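Long-range contacts in lactose Operon Repressor (Escherichia coli, PDB 1JYE), which binds operator DNA and represses transcription of the lactose operon until an inducer sugar lowers that affinity: residues Pro212-Arg216 with Gln231-Ile237; Phe226-Met230 with Ala256-Ser260. The protein carries 1 engineered substitution. All blocks are in the same frame, centred on the assembly; numbering follows the deposited sequence.

Interaction 1. Residues Pro212-Arg216 with Gln231-Ile237; sequences PIAER and QMLNEGI
Arg216, in the edge strand 214-217, reaches across the last turn of helix 222-234 to Glu235. Strand and helix form a beta-alpha unit of the parallel sheet in the periplasmic-binding-protein-like domain, joined here at the helix's C-terminal end. The arginine chain runs extended from CG to NE, and a turn about the CD-NE bond (chi4 -81°) carries NH2 toward the carboxylate. Arg216 NH2 bonds to Glu235 OE1 at 2.8 Å, a salt bridge lying close to the guanidinium plane but entering from above the carboxylate plane. Water 1 makes a second link, accepting from Arg216 NE and donating to Glu235 OE1, so this oxygen is gripped twice. One face of the guanidinium lies on the aliphatic base of Gln231, with Arg216 CZ 3.7 Å from Gln231 CB, while Arg216 NE rests 3.6 Å from Met232 CB.

The closer-packed part, backed by buried Met232, is apolar. Ile237 CG2 sits 3.7 Å from Ile213 CD1 and 3.9 Å from Ala214 CB; Ala214 offers only a methyl, which suits the close approach of the edge strand. A Schellman motif at Gly236, whose positive phi (94°) suits glycine, ends the helix and turns Ile237 back to the strand. The polar rim of Glu235 and Gln231, by contrast, is exposed.

A leucine in place of Arg216 would probably leave the Glu235 carboxylate without its positive mate and water 1 without the N-H it accepts from. Arginine thus packs one guanidinium face on the helix while its charge meets the exposed carboxylate, probably steadying the ionised form of Glu235.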
ATOM      1  N   PRO A 212      13.567 -21.440 -19.017  1.00 16.54           N
ATOM      2  CA  PRO A 212      12.393 -21.632 -18.157  1.00 16.83           C
ATOM      3  C   PRO A 212      11.344 -22.520 -18.819  1.00 17.64           C
ATOM      4  O   PRO A 212      11.190 -22.492 -20.041  1.00 18.30           O
ATOM      5  CB  PRO A 212      11.898 -20.204 -17.929  1.00 16.55           C
ATOM      6  CG  PRO A 212      12.298 -19.498 -19.188  1.00 18.02           C
ATOM      7  CD  PRO A 212      13.701 -20.032 -19.427  1.00 15.75           C
ATOM      8  N   ILE A 213      10.621 -23.306 -18.023  1.00 17.65           N
ATOM      9  CA  ILE A 213       9.606 -24.185 -18.595  1.00 19.57           C
ATOM     10  C   ILE A 213       8.312 -23.450 -18.900  1.00 19.50           C
ATOM     11  O   ILE A 213       7.402 -24.005 -19.518  1.00 20.72           O
ATOM     12  CB  ILE A 213       9.303 -25.400 -17.685  1.00 20.85           C
ATOM     13  CG1 ILE A 213       8.719 -24.942 -16.348  1.00 22.17           C
ATOM     14  CG2 ILE A 213      10.573 -26.198 -17.457  1.00 22.39           C
ATOM     15  CD1 ILE A 213       8.243 -26.100 -15.486  1.00 23.61           C
ATOM     16  N   ALA A 214       8.231 -22.197 -18.464  1.00 18.36           N
ATOM     17  CA  ALA A 214       7.060 -21.378 -18.722  1.00 17.30           C
ATOM     18  C   ALA A 214       7.283 -19.959 -18.233  1.00 15.99           C
ATOM     19  O   ALA A 214       8.023 -19.732 -17.278  1.00 15.76           O
ATOM     20  CB  ALA A 214       5.832 -21.972 -18.030  1.00 19.24           C
ATOM     21  N   GLU A 215       6.667 -19.007 -18.921  1.00 16.67           N
ATOM     22  CA  GLU A 215       6.743 -17.613 -18.520  1.00 17.40           C
ATOM     23  C   GLU A 215       5.395 -16.985 -18.815  1.00 17.95           C
ATOM     24  O   GLU A 215       4.818 -17.175 -19.891  1.00 18.31           O
ATOM     25  CB  GLU A 215       7.882 -16.858 -19.230  1.00 19.38           C
ATOM     26  CG  GLU A 215       7.797 -16.731 -20.744  1.00 20.46           C
ATOM     27  CD  GLU A 215       8.907 -15.841 -21.297  1.00 23.44           C
ATOM     28  OE1 GLU A 215       9.605 -16.267 -22.241  1.00 22.39           O
ATOM     29  OE2 GLU A 215       9.085 -14.712 -20.784  1.00 21.32           O
ATOM     30  N   ARG A 216       4.881 -16.263 -17.827  1.00 15.76           N
ATOM     31  CA  ARG A 216       3.590 -15.611 -17.943  1.00 14.93           C
ATOM     32  C   ARG A 216       3.703 -14.158 -17.518  1.00 14.98           C
ATOM     33  O   ARG A 216       4.772 -13.704 -17.101  1.00 14.68           O
ATOM     34  CB  ARG A 216       2.555 -16.351 -17.089  1.00 15.53           C
ATOM     35  CG  ARG A 216       2.056 -17.640 -17.741  1.00 18.93           C
ATOM     36  CD  ARG A 216       1.323 -18.529 -16.748  1.00 20.73           C
ATOM     37  NE  ARG A 216       0.646 -19.641 -17.412  1.00 23.96           N
ATOM     38  CZ  ARG A 216      -0.534 -19.544 -18.018  1.00 26.46           C
ATOM     39  NH1 ARG A 216      -1.179 -18.385 -18.044  1.00 25.79           N
ATOM     40  NH2 ARG A 216      -1.076 -20.611 -18.596  1.00 25.86           N
ATOM     41  N   GLN A 231      -3.452 -21.165 -13.801  1.00 19.82           N
ATOM     42  CA  GLN A 231      -3.548 -21.522 -15.216  1.00 21.74           C
ATOM     43  C   GLN A 231      -2.365 -22.383 -15.635  1.00 21.37           C
ATOM     44  O   GLN A 231      -2.519 -23.336 -16.402  1.00 22.09           O
ATOM     45  CB  GLN A 231      -3.615 -20.260 -16.081  1.00 22.89           C
ATOM     46  CG  GLN A 231      -4.885 -19.447 -15.861  1.00 27.56           C
ATOM     47  CD  GLN A 231      -4.980 -18.230 -16.762  1.00 29.37           C
ATOM     48  OE1 GLN A 231      -5.869 -17.392 -16.598  1.00 33.59           O
ATOM     49  NE2 GLN A 231      -4.069 -18.127 -17.720  1.00 29.97           N
ATOM     50  N   MET A 232      -1.187 -22.042 -15.124  1.00 19.73           N
ATOM     51  CA  MET A 232       0.029 -22.789 -15.424  1.00 20.68           C
ATOM     52  C   MET A 232      -0.085 -24.207 -14.873  1.00 21.31           C
ATOM     53  O   MET A 232       0.167 -25.188 -15.578  1.00 20.73           O
ATOM     54  CB  MET A 232       1.238 -22.093 -14.798  1.00 19.89           C
ATOM     55  CG  MET A 232       2.541 -22.861 -14.955  1.00 20.28           C
ATOM     56  SD  MET A 232       3.897 -22.075 -14.075  1.00 20.28           S
ATOM     57  CE  MET A 232       3.474 -22.487 -12.373  1.00 21.60           C
ATOM     58  N   LEU A 233      -0.473 -24.311 -13.605  1.00 21.04           N
ATOM     59  CA  LEU A 233      -0.619 -25.607 -12.959  1.00 22.59           C
ATOM     60  C   LEU A 233      -1.713 -26.452 -13.606  1.00 23.20           C
ATOM     61  O   LEU A 233      -1.546 -27.659 -13.782  1.00 24.43           O
ATOM     62  CB  LEU A 233      -0.919 -25.421 -11.469  1.00 21.93           C
ATOM     63  CG  LEU A 233       0.187 -24.728 -10.668  1.00 22.89           C
ATOM     64  CD1 LEU A 233      -0.283 -24.507  -9.237  1.00 23.74           C
ATOM     65  CD2 LEU A 233       1.453 -25.576 -10.690  1.00 21.75           C
ATOM     66  N   ASN A 234      -2.830 -25.825 -13.961  1.00 24.85           N
ATOM     67  CA  ASN A 234      -3.924 -26.556 -14.589  1.00 26.71           C
ATOM     68  C   ASN A 234      -3.512 -27.079 -15.964  1.00 28.26           C
ATOM     69  O   ASN A 234      -4.115 -28.022 -16.479  1.00 28.50           O
ATOM     70  CB  ASN A 234      -5.171 -25.673 -14.721  1.00 27.74           C
ATOM     71  CG  ASN A 234      -5.795 -25.335 -13.375  1.00 29.47           C
ATOM     72  OD1 ASN A 234      -5.687 -26.099 -12.417  1.00 30.16           O
ATOM     73  ND2 ASN A 234      -6.470 -24.193 -13.306  1.00 30.77           N
ATOM     74  N   GLU A 235      -2.485 -26.466 -16.550  1.00 27.99           N
ATOM     75  CA  GLU A 235      -1.975 -26.877 -17.860  1.00 29.61           C
ATOM     76  C   GLU A 235      -1.074 -28.097 -17.741  1.00 28.86           C
ATOM     77  O   GLU A 235      -0.697 -28.701 -18.747  1.00 29.72           O
ATOM     78  CB  GLU A 235      -1.156 -25.755 -18.507  1.00 31.67           C
ATOM     79  CG  GLU A 235      -1.949 -24.667 -19.191  1.00 35.64           C
ATOM     80  CD  GLU A 235      -1.062 -23.779 -20.043  1.00 37.30           C
ATOM     81  OE1 GLU A 235      -0.139 -23.142 -19.489  1.00 37.71           O
ATOM     82  OE2 GLU A 235      -1.282 -23.723 -21.270  1.00 40.13           O
ATOM     83  N   GLY A 236      -0.710 -28.449 -16.514  1.00 27.47           N
ATOM     84  CA  GLY A 236       0.163 -29.589 -16.313  1.00 26.70           C
ATOM     85  C   GLY A 236       1.617 -29.166 -16.221  1.00 26.10           C
ATOM     86  O   GLY A 236       2.517 -30.005 -16.192  1.00 26.49           O
ATOM     87  N   ILE A 237       1.853 -27.857 -16.182  1.00 23.70           N
ATOM     88  CA  ILE A 237       3.208 -27.335 -16.075  1.00 22.32           C
ATOM     89  C   ILE A 237       3.497 -27.099 -14.599  1.00 22.36           C
ATOM     90  O   ILE A 237       2.949 -26.179 -13.989  1.00 22.19           O
ATOM     91  CB  ILE A 237       3.361 -26.015 -16.855  1.00 22.03           C
ATOM     92  CG1 ILE A 237       3.074 -26.264 -18.339  1.00 23.76           C
ATOM     93  CG2 ILE A 237       4.766 -25.454 -16.667  1.00 21.80           C
ATOM     94  CD1 ILE A 237       3.171 -25.026 -19.213  1.00 25.62           C
TER
HETATM   95  O   HOH W   1       2.080 -21.717 -18.539  1.00 26.11           O

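Interaction 2. Residues Phe226-Met230 with Ala256-Ser260; sequences FQQTM and AITES
In the Rossmann-like lobe of this periplasmic-binding-protein fold, helices 222-234 and 247-259 follow strands 214-217 and 241-244, consecutive in the chain but separated in the parallel sheet by strand 182-186, and they meet where Phe226, Thr229 and Met230 surround Ala256. The CA atoms of Phe226 and Ala256 are only 5.2 Å apart, an approach that favours a residue as small as alanine.

The Ala256 methyl is held from three directions. Thr229 CG2 touches Ala256 CB at 3.6 Å; its methyl stands anti to the backbone N (chi1 -58° for OG1), pointing at the Ala256 methyl, while the hydroxyl bonds back to Gly225 O in its own helix. Met230 CG meets Ala256 CB at the same 3.6 Å, and the bends at chi2 and chi3 fold the thioether along the interface until SD lies 3.5 Å from Ser260 OG. Phe226 brings CD1 to 3.8 Å from Ala256 CB and presents its ring edge to Ala256 N, while Met230 CG lies over one ring face, offset toward the rim.

Ring and carboxylate planes stand nearly perpendicular (88°) where Phe226 CE1 comes 3.5 Å from Glu259 OE1. Glu259 OE2 makes a salt bridge with Arg255, which also forms a cation-pi contact with Phe226. The outer side of this corner faces the second subunit, where Phe226 packs on Cys281 and Glu259 on Pro285 of that chain.

At the helix end, Ser260 OG gives a 2.8 Å bond to Ala256 O, tilted from the carbonyl plane. No hydrogen bond joins the two segments: their contact rests on apolar fit, the Arg255 cation-pi contact adds a polar link between the helices, and Thr229, Glu259 and Ser260 find polar partners on their own side of the interface.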
ATOM      1  N   PHE A 226      -2.286 -15.271  -8.645  1.00 14.01           N
ATOM      2  CA  PHE A 226      -3.084 -16.461  -8.385  1.00 15.31           C
ATOM      3  C   PHE A 226      -3.612 -17.053  -9.693  1.00 15.59           C
ATOM      4  O   PHE A 226      -3.501 -18.258  -9.934  1.00 16.64           O
ATOM      5  CB  PHE A 226      -4.272 -16.107  -7.487  1.00 14.70           C
ATOM      6  CG  PHE A 226      -5.215 -17.253  -7.254  1.00 15.62           C
ATOM      7  CD1 PHE A 226      -4.882 -18.279  -6.376  1.00 15.04           C
ATOM      8  CD2 PHE A 226      -6.428 -17.320  -7.935  1.00 17.34           C
ATOM      9  CE1 PHE A 226      -5.742 -19.359  -6.178  1.00 16.59           C
ATOM     10  CE2 PHE A 226      -7.293 -18.396  -7.743  1.00 16.76           C
ATOM     11  CZ  PHE A 226      -6.948 -19.416  -6.864  1.00 17.02           C
ATOM     12  N   GLN A 227      -4.192 -16.198 -10.528  1.00 16.53           N
ATOM     13  CA  GLN A 227      -4.759 -16.638 -11.800  1.00 18.09           C
ATOM     14  C   GLN A 227      -3.716 -17.234 -12.739  1.00 17.65           C
ATOM     15  O   GLN A 227      -3.907 -18.323 -13.278  1.00 17.91           O
ATOM     16  CB  GLN A 227      -5.462 -15.473 -12.494  1.00 19.32           C
ATOM     17  CG  GLN A 227      -6.592 -14.864 -11.678  1.00 26.63           C
ATOM     18  CD  GLN A 227      -7.222 -13.658 -12.349  1.00 29.33           C
ATOM     19  OE1 GLN A 227      -6.525 -12.738 -12.778  1.00 33.63           O
ATOM     20  NE2 GLN A 227      -8.545 -13.652 -12.430  1.00 33.15           N
ATOM     21  N   GLN A 228      -2.613 -16.522 -12.936  1.00 17.57           N
ATOM     22  CA  GLN A 228      -1.565 -17.007 -13.830  1.00 16.29           C
ATOM     23  C   GLN A 228      -0.960 -18.320 -13.355  1.00 17.44           C
ATOM     24  O   GLN A 228      -0.699 -19.224 -14.159  1.00 16.42           O
ATOM     25  CB  GLN A 228      -0.466 -15.951 -13.980  1.00 15.19           C
ATOM     26  CG  GLN A 228      -0.917 -14.708 -14.730  1.00 16.16           C
ATOM     27  CD  GLN A 228      -1.466 -15.039 -16.106  1.00 17.77           C
ATOM     28  OE1 GLN A 228      -0.816 -15.725 -16.893  1.00 18.78           O
ATOM     29  NE2 GLN A 228      -2.666 -14.548 -16.403  1.00 18.64           N
ATOM     30  N   THR A 229      -0.738 -18.433 -12.051  1.00 15.57           N
ATOM     31  CA  THR A 229      -0.155 -19.646 -11.498  1.00 16.25           C
ATOM     32  C   THR A 229      -1.135 -20.813 -11.596  1.00 17.84           C
ATOM     33  O   THR A 229      -0.743 -21.931 -11.926  1.00 17.94           O
ATOM     34  CB  THR A 229       0.279 -19.429 -10.039  1.00 15.90           C
ATOM     35  OG1 THR A 229       1.215 -18.344  -9.990  1.00 16.85           O
ATOM     36  CG2 THR A 229       0.946 -20.684  -9.481  1.00 16.20           C
ATOM     37  N   MET A 230      -2.410 -20.558 -11.316  1.00 17.87           N
ATOM     38  CA  MET A 230      -3.409 -21.616 -11.412  1.00 20.27           C
ATOM     39  C   MET A 230      -3.514 -22.098 -12.855  1.00 19.85           C
ATOM     40  O   MET A 230      -3.646 -23.295 -13.109  1.00 21.38           O
ATOM     41  CB  MET A 230      -4.781 -21.123 -10.943  1.00 22.59           C
ATOM     42  CG  MET A 230      -4.950 -21.061  -9.435  1.00 25.58           C
ATOM     43  SD  MET A 230      -4.680 -22.657  -8.630  1.00 30.18           S
ATOM     44  CE  MET A 230      -5.704 -23.714  -9.610  1.00 28.41           C
ATOM     45  N   ALA A 256      -2.133 -20.123  -4.996  1.00 16.87           N
ATOM     46  CA  ALA A 256      -2.455 -21.072  -6.062  1.00 17.01           C
ATOM     47  C   ALA A 256      -1.765 -22.407  -5.798  1.00 18.01           C
ATOM     48  O   ALA A 256      -2.380 -23.469  -5.901  1.00 19.16           O
ATOM     49  CB  ALA A 256      -2.015 -20.512  -7.416  1.00 16.94           C
ATOM     50  N   ILE A 257      -0.484 -22.342  -5.461  1.00 18.13           N
ATOM     51  CA  ILE A 257       0.302 -23.535  -5.170  1.00 17.83           C
ATOM     52  C   ILE A 257      -0.338 -24.330  -4.035  1.00 19.84           C
ATOM     53  O   ILE A 257      -0.570 -25.535  -4.149  1.00 18.80           O
ATOM     54  CB  ILE A 257       1.743 -23.148  -4.769  1.00 18.66           C
ATOM     55  CG1 ILE A 257       2.466 -22.537  -5.974  1.00 18.47           C
ATOM     56  CG2 ILE A 257       2.498 -24.366  -4.249  1.00 19.26           C
ATOM     57  CD1 ILE A 257       3.756 -21.819  -5.623  1.00 17.67           C
ATOM     58  N   THR A 258      -0.637 -23.637  -2.943  1.00 18.63           N
ATOM     59  CA  THR A 258      -1.229 -24.267  -1.771  1.00 20.29           C
ATOM     60  C   THR A 258      -2.595 -24.895  -2.040  1.00 21.10           C
ATOM     61  O   THR A 258      -2.851 -26.026  -1.629  1.00 22.69           O
ATOM     62  CB  THR A 258      -1.360 -23.251  -0.621  1.00 20.16           C
ATOM     63  OG1 THR A 258      -0.076 -22.676  -0.348  1.00 20.93           O
ATOM     64  CG2 THR A 258      -1.875 -23.935   0.640  1.00 21.66           C
ATOM     65  N   GLU A 259      -3.470 -24.172  -2.730  1.00 22.03           N
ATOM     66  CA  GLU A 259      -4.799 -24.694  -3.014  1.00 23.79           C
ATOM     67  C   GLU A 259      -4.760 -25.833  -4.026  1.00 25.67           C
ATOM     68  O   GLU A 259      -5.730 -26.581  -4.165  1.00 26.58           O
ATOM     69  CB  GLU A 259      -5.725 -23.572  -3.497  1.00 25.16           C
ATOM     70  CG  GLU A 259      -5.808 -22.406  -2.513  1.00 24.38           C
ATOM     71  CD  GLU A 259      -7.007 -21.501  -2.735  1.00 25.22           C
ATOM     72  OE1 GLU A 259      -7.476 -21.385  -3.885  1.00 22.50           O
ATOM     73  OE2 GLU A 259      -7.470 -20.887  -1.747  1.00 24.68           O
ATOM     74  N   SER A 260      -3.634 -25.969  -4.723  1.00 24.24           N
ATOM     75  CA  SER A 260      -3.472 -27.036  -5.706  1.00 25.76           C
ATOM     76  C   SER A 260      -2.973 -28.304  -5.017  1.00 26.34           C
ATOM     77  O   SER A 260      -2.699 -29.313  -5.669  1.00 27.63           O
ATOM     78  CB  SER A 260      -2.481 -26.617  -6.795  1.00 24.70           C
ATOM     79  OG  SER A 260      -3.014 -25.573  -7.591  1.00 25.24           O
TER

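In the fold
Both interactions use helix 222-234: interaction 1 joins its C-terminal end to strand 214-217, and interaction 2 joins residues 226-230, just before that end, to helix 247-259. Their centres are 10 Å apart, and they touch directly. Arg216 NH1 of interaction 1 probably donates to Gln228 OE1 of interaction 2 at 2.9 Å, and Leu233 CD1 packs 3.4 Å from Ser260 OG. The edge strand and the second helix are thus tied through one shared helix. Interaction 1 meets no other chain of the assembly, whereas interaction 2 reaches the second subunit. Their centres lie about 23 and 22 Å from the centre of the chain, at its periphery.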